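Local coordinates for SnoaL-like domain-containing protein (Burkholderia thailandensis E264, PDB 3EC9), which is of unknown function but, as a SnoaL-like member of the NTF2-like superfamily, may bind a small ligand in the pocket of its cone-shaped fold, at residues Met33-Trp43 against Tyr55-Phe66. Sequence-based numbering, arbitrary orientation. Where two conformers were deposited one is given.
Sequences MMADIAPAIEW and YRSADEIVRNVF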
loop_
_atom_site.group_PDB
_atom_site.type_symbol
_atom_site.label_atom_id
_atom_site.label_comp_id
_atom_site.label_asym_id
_atom_site.label_seq_id
_atom_site.Cartn_x
_atom_site.Cartn_y
_atom_site.Cartn_z
HETATM N N MSE B 33 -5.523 18.749 -10.818
HETATM C CA MSE B 33 -5.352 17.331 -10.466
HETATM C C MSE B 33 -5.133 16.463 -11.681
HETATM O O MSE B 33 -4.260 15.590 -11.671
HETATM C CB MSE B 33 -6.584 16.788 -9.780
HETATM C CG MSE B 33 -6.682 17.150 -8.344
HETATM SE SE MSE B 33 -8.269 16.260 -7.698
HETATM C CE MSE B 33 -8.749 17.538 -6.345
HETATM N N MSE B 34 -5.952 16.686 -12.712
HETATM C CA MSE B 34 -5.973 15.823 -13.887
HETATM C C MSE B 34 -5.105 16.307 -15.062
HETATM O O MSE B 34 -5.009 15.632 -16.087
HETATM C CB MSE B 34 -7.432 15.610 -14.388
HETATM C CG MSE B 34 -8.414 15.023 -13.387
HETATM SE SE MSE B 34 -8.091 13.090 -13.145
HETATM C CE MSE B 34 -7.072 13.260 -11.575
ATOM N N ALA B 35 -4.410 17.418 -14.880
ATOM C CA ALA B 35 -3.687 18.118 -15.983
ATOM C C ALA B 35 -2.635 17.225 -16.651
ATOM O O ALA B 35 -2.413 17.346 -17.885
ATOM C CB ALA B 35 -3.035 19.393 -15.498
ATOM N N ASP B 36 -1.962 16.364 -15.856
ATOM C CA ASP B 36 -0.864 15.553 -16.374
ATOM C C ASP B 36 -1.259 14.080 -16.572
ATOM O O ASP B 36 -0.395 13.228 -16.811
ATOM C CB ASP B 36 0.376 15.652 -15.489
ATOM C CG ASP B 36 0.898 17.067 -15.398
ATOM O OD1 ASP B 36 1.098 17.712 -16.477
ATOM O OD2 ASP B 36 1.091 17.537 -14.263
ATOM N N ILE B 37 -2.561 13.790 -16.490
ATOM C CA ILE B 37 -3.048 12.437 -16.696
ATOM C C ILE B 37 -2.948 12.070 -18.175
ATOM O O ILE B 37 -3.485 12.775 -19.043
ATOM C CB ILE B 37 -4.492 12.303 -16.174
ATOM C CG1 ILE B 37 -4.528 12.499 -14.662
ATOM C CG2 ILE B 37 -5.121 10.935 -16.469
ATOM C CD1 ILE B 37 -3.908 11.371 -13.758
ATOM N N ALA B 38 -2.307 10.937 -18.451
ATOM C CA ALA B 38 -2.147 10.485 -19.849
ATOM C C ALA B 38 -3.461 9.963 -20.405
ATOM O O ALA B 38 -4.330 9.443 -19.681
ATOM C CB ALA B 38 -1.111 9.398 -19.939
ATOM N N PRO B 39 -3.643 10.112 -21.720
ATOM C CA PRO B 39 -4.738 9.438 -22.408
ATOM C C PRO B 39 -4.788 7.947 -22.075
ATOM O O PRO B 39 -5.863 7.362 -21.951
ATOM C CB PRO B 39 -4.352 9.597 -23.869
ATOM C CG PRO B 39 -3.630 10.902 -23.922
ATOM C CD PRO B 39 -2.843 10.962 -22.629
ATOM N N ALA B 40 -3.615 7.343 -21.942
ATOM C CA ALA B 40 -3.486 5.911 -21.716
ATOM C C ALA B 40 -3.512 5.554 -20.209
ATOM O O ALA B 40 -3.159 4.454 -19.842
ATOM C CB ALA B 40 -2.180 5.430 -22.347
ATOM N N ILE B 41 -3.971 6.472 -19.366
ATOM C CA ILE B 41 -3.996 6.242 -17.909
ATOM C C ILE B 41 -4.650 4.906 -17.502
ATOM O O ILE B 41 -5.700 4.561 -18.019
ATOM C CB ILE B 41 -4.771 7.400 -17.176
ATOM C CG1 ILE B 41 -4.670 7.298 -15.648
ATOM C CG2 ILE B 41 -6.227 7.434 -17.619
ATOM C CD1 ILE B 41 -3.261 7.337 -15.128
ATOM N N GLU B 42 -4.036 4.196 -16.546
ATOM C CA GLU B 42 -4.672 3.126 -15.787
ATOM C C GLU B 42 -4.603 3.510 -14.305
ATOM O O GLU B 42 -3.526 3.554 -13.727
ATOM C CB GLU B 42 -3.984 1.791 -16.085
ATOM C CG GLU B 42 -4.115 1.405 -17.556
ATOM C CD GLU B 42 -3.486 0.064 -17.901
ATOM O OE1 GLU B 42 -3.071 -0.680 -16.978
ATOM O OE2 GLU B 42 -3.423 -0.242 -19.117
ATOM N N TRP B 43 -5.749 3.844 -13.732
ATOM C CA TRP B 43 -5.860 4.314 -12.355
ATOM C C TRP B 43 -6.693 3.280 -11.585
ATOM O O TRP B 43 -7.900 3.119 -11.809
ATOM C CB TRP B 43 -6.526 5.676 -12.365
ATOM C CG TRP B 43 -6.780 6.276 -11.054
ATOM C CD1 TRP B 43 -7.619 5.795 -10.053
ATOM C CD2 TRP B 43 -6.254 7.510 -10.557
ATOM N NE1 TRP B 43 -7.641 6.652 -8.997
ATOM C CE2 TRP B 43 -6.830 7.724 -9.274
ATOM C CE3 TRP B 43 -5.390 8.479 -11.082
ATOM C CZ2 TRP B 43 -6.532 8.852 -8.483
ATOM C CZ3 TRP B 43 -5.078 9.607 -10.263
ATOM C CH2 TRP B 43 -5.660 9.769 -8.990
ATOM N N TYR B 55 -9.700 2.615 -13.863
ATOM C CA TYR B 55 -10.305 3.705 -14.627
ATOM C C TYR B 55 -9.338 4.195 -15.663
ATOM O O TYR B 55 -8.138 4.290 -15.408
ATOM C CB TYR B 55 -10.718 4.823 -13.666
ATOM C CG TYR B 55 -11.680 4.300 -12.633
ATOM C CD1 TYR B 55 -12.997 4.045 -12.952
ATOM C CD2 TYR B 55 -11.263 3.949 -11.349
ATOM C CE1 TYR B 55 -13.844 3.494 -12.046
ATOM C CE2 TYR B 55 -12.113 3.448 -10.433
ATOM C CZ TYR B 55 -13.416 3.207 -10.777
ATOM O OH TYR B 55 -14.288 2.664 -9.856
ATOM N N ARG B 56 -9.868 4.530 -16.833
ATOM C CA ARG B 56 -9.025 4.629 -18.033
ATOM C C ARG B 56 -9.138 5.990 -18.729
ATOM O O ARG B 56 -8.753 6.131 -19.897
ATOM C CB ARG B 56 -9.324 3.463 -18.984
ATOM C CG ARG B 56 -8.973 2.104 -18.365
ATOM C CD ARG B 56 -8.922 1.012 -19.383
ATOM N NE ARG B 56 -7.952 0.007 -18.972
ATOM C CZ ARG B 56 -8.193 -0.977 -18.115
ATOM N NH1 ARG B 56 -9.406 -1.129 -17.564
ATOM N NH2 ARG B 56 -7.195 -1.818 -17.808
ATOM N N SER B 57 -9.630 6.999 -18.012
ATOM C CA SER B 57 -9.607 8.373 -18.504
ATOM C C SER B 57 -9.749 9.281 -17.319
ATOM O O SER B 57 -10.263 8.862 -16.266
ATOM C CB SER B 57 -10.777 8.679 -19.483
ATOM O OG SER B 57 -12.058 8.566 -18.857
ATOM N N ALA B 58 -9.303 10.516 -17.500
ATOM C CA ALA B 58 -9.526 11.551 -16.491
ATOM C C ALA B 58 -11.019 11.685 -16.134
ATOM O O ALA B 58 -11.381 11.749 -14.958
ATOM C CB ALA B 58 -8.955 12.915 -16.938
ATOM N N ASP B 59 -11.903 11.664 -17.144
ATOM C CA ASP B 59 -13.360 11.745 -16.905
ATOM C C ASP B 59 -13.853 10.660 -15.986
ATOM O O ASP B 59 -14.646 10.921 -15.073
ATOM C CB ASP B 59 -14.172 11.681 -18.224
ATOM C CG ASP B 59 -15.692 11.581 -17.985
ATOM O OD1 ASP B 59 -16.311 12.533 -17.444
ATOM O OD2 ASP B 59 -16.268 10.526 -18.334
ATOM N N GLU B 60 -13.407 9.426 -16.238
ATOM C CA GLU B 60 -13.781 8.290 -15.396
ATOM C C GLU B 60 -13.328 8.489 -13.968
ATOM O O GLU B 60 -14.077 8.254 -13.010
ATOM C CB GLU B 60 -13.176 6.994 -15.932
ATOM C CG GLU B 60 -13.911 6.427 -17.135
ATOM C CD GLU B 60 -13.184 5.228 -17.721
ATOM O OE1 GLU B 60 -12.757 4.341 -16.947
ATOM O OE2 GLU B 60 -13.049 5.179 -18.968
ATOM N N ILE B 61 -12.082 8.920 -13.825
ATOM C CA ILE B 61 -11.508 9.084 -12.494
ATOM C C ILE B 61 -12.293 10.139 -11.729
ATOM O O ILE B 61 -12.655 9.962 -10.567
ATOM C CB ILE B 61 -10.019 9.458 -12.598
ATOM C CG1 ILE B 61 -9.255 8.293 -13.237
ATOM C CG2 ILE B 61 -9.447 9.769 -11.196
ATOM C CD1 ILE B 61 -7.850 8.732 -13.905
ATOM N N VAL B 62 -12.603 11.256 -12.389
ATOM C CA VAL B 62 -13.315 12.335 -11.666
ATOM C C VAL B 62 -14.704 11.846 -11.290
ATOM O O VAL B 62 -15.132 11.977 -10.152
ATOM C CB VAL B 62 -13.392 13.614 -12.537
ATOM C CG1 VAL B 62 -14.348 14.613 -11.936
ATOM C CG2 VAL B 62 -11.985 14.204 -12.771
ATOM N N ARG B 63 -15.422 11.276 -12.244
ATOM C CA ARG B 63 -16.806 10.847 -11.966
ATOM C C ARG B 63 -16.902 9.660 -11.016
ATOM O O ARG B 63 -17.702 9.660 -10.118
ATOM C CB ARG B 63 -17.552 10.506 -13.256
ATOM C CG ARG B 63 -18.026 11.716 -14.086
ATOM C CD ARG B 63 -18.947 11.291 -15.240
ATOM N NE ARG B 63 -18.243 10.361 -16.093
ATOM C CZ ARG B 63 -18.302 9.035 -16.015
ATOM N NH1 ARG B 63 -19.186 8.389 -15.220
ATOM N NH2 ARG B 63 -17.478 8.339 -16.797
ATOM N N ASN B 64 -16.121 8.617 -11.251
ATOM C CA ASN B 64 -16.319 7.348 -10.531
ATOM C C ASN B 64 -15.473 7.199 -9.269
ATOM O O ASN B 64 -15.681 6.275 -8.477
ATOM C CB ASN B 64 -16.086 6.157 -11.463
ATOM C CG ASN B 64 -16.927 6.225 -12.769
ATOM O OD1 ASN B 64 -18.075 6.725 -12.772
ATOM N ND2 ASN B 64 -16.352 5.718 -13.887
ATOM N N VAL B 65 -14.501 8.088 -9.084
ATOM C CA VAL B 65 -13.689 8.088 -7.865
ATOM C C VAL B 65 -13.949 9.361 -7.056
ATOM O O VAL B 65 -14.602 9.314 -6.037
ATOM C CB VAL B 65 -12.186 7.892 -8.149
ATOM C CG1 VAL B 65 -11.371 7.799 -6.818
ATOM C CG2 VAL B 65 -11.946 6.660 -9.042
ATOM N N PHE B 66 -13.464 10.508 -7.527
ATOM C CA PHE B 66 -13.501 11.700 -6.686
ATOM C C PHE B 66 -14.904 12.215 -6.432
ATOM O O PHE B 66 -15.224 12.568 -5.328
ATOM C CB PHE B 66 -12.627 12.783 -7.281
ATOM C CG PHE B 66 -11.169 12.447 -7.193
ATOM C CD1 PHE B 66 -10.485 12.624 -5.991
ATOM C CD2 PHE B 66 -10.486 11.931 -8.280
ATOM C CE1 PHE B 66 -9.143 12.300 -5.893
ATOM C CE2 PHE B 66 -9.141 11.611 -8.183
ATOM C CZ PHE B 66 -8.476 11.792 -6.981
HETATM O O HOH W 1 -6.405 4.398 -20.748
HETATM O O HOH W 2 -5.737 1.701 -20.194
#
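A chi1 of 177° swings the Trp43 indole away from its own amide and beneath helix 58-66, where Ile61 covers it: chi1 -64° leaves Ile61 CG2 anti to the backbone N, over the indole, and sends CG1 and CD1 toward Trp43 CB. Ile61 CG2 stands over the six-membered ring, 3.9 Å from its centroid, in a CH-pi contact. Farther along the helix, Phe66 meets the far end of the indole obliquely, the ring planes 67° apart and Phe66 CE2 3.8 Å from Trp43 CZ2. In one of its two conformers selenomethionine Met33 sets SE over a Phe66 face, 4.5 Å from the ring centroid, a Met-aromatic contact. Next to Phe66, the bent chain of selenomethionine Met34 enters as a knob among Ala58, Ile61, Val62 and Phe66, its CG 3.7 Å from Val62 CG2. Ile41 CG2 packs on the backbone ahead of the helix, 3.5 Å from Ser57 N. The strands are joined at Trp43 and Tyr55, an antiparallel hydrogen-bonded pair: Trp43 N gives to Tyr55 O at 3.0 Å, and Tyr55 N returns a bond to Trp43 O at 2.8 Å. Ser57 then N-caps the helix, accepting from Glu60 N. Elsewhere, Trp43 stacks on Phe125 and its NE1 is hydrogen-bonded to Glu45 OE2. Edge strand 53-55 thus pairs with its neighbour 41-45 beneath a helix lying over the concave face of the curved sheet, as in the NTF2-like alpha+beta cone, and the glycerol beside Trp43 and acetate beside Val65 may mark its pocket.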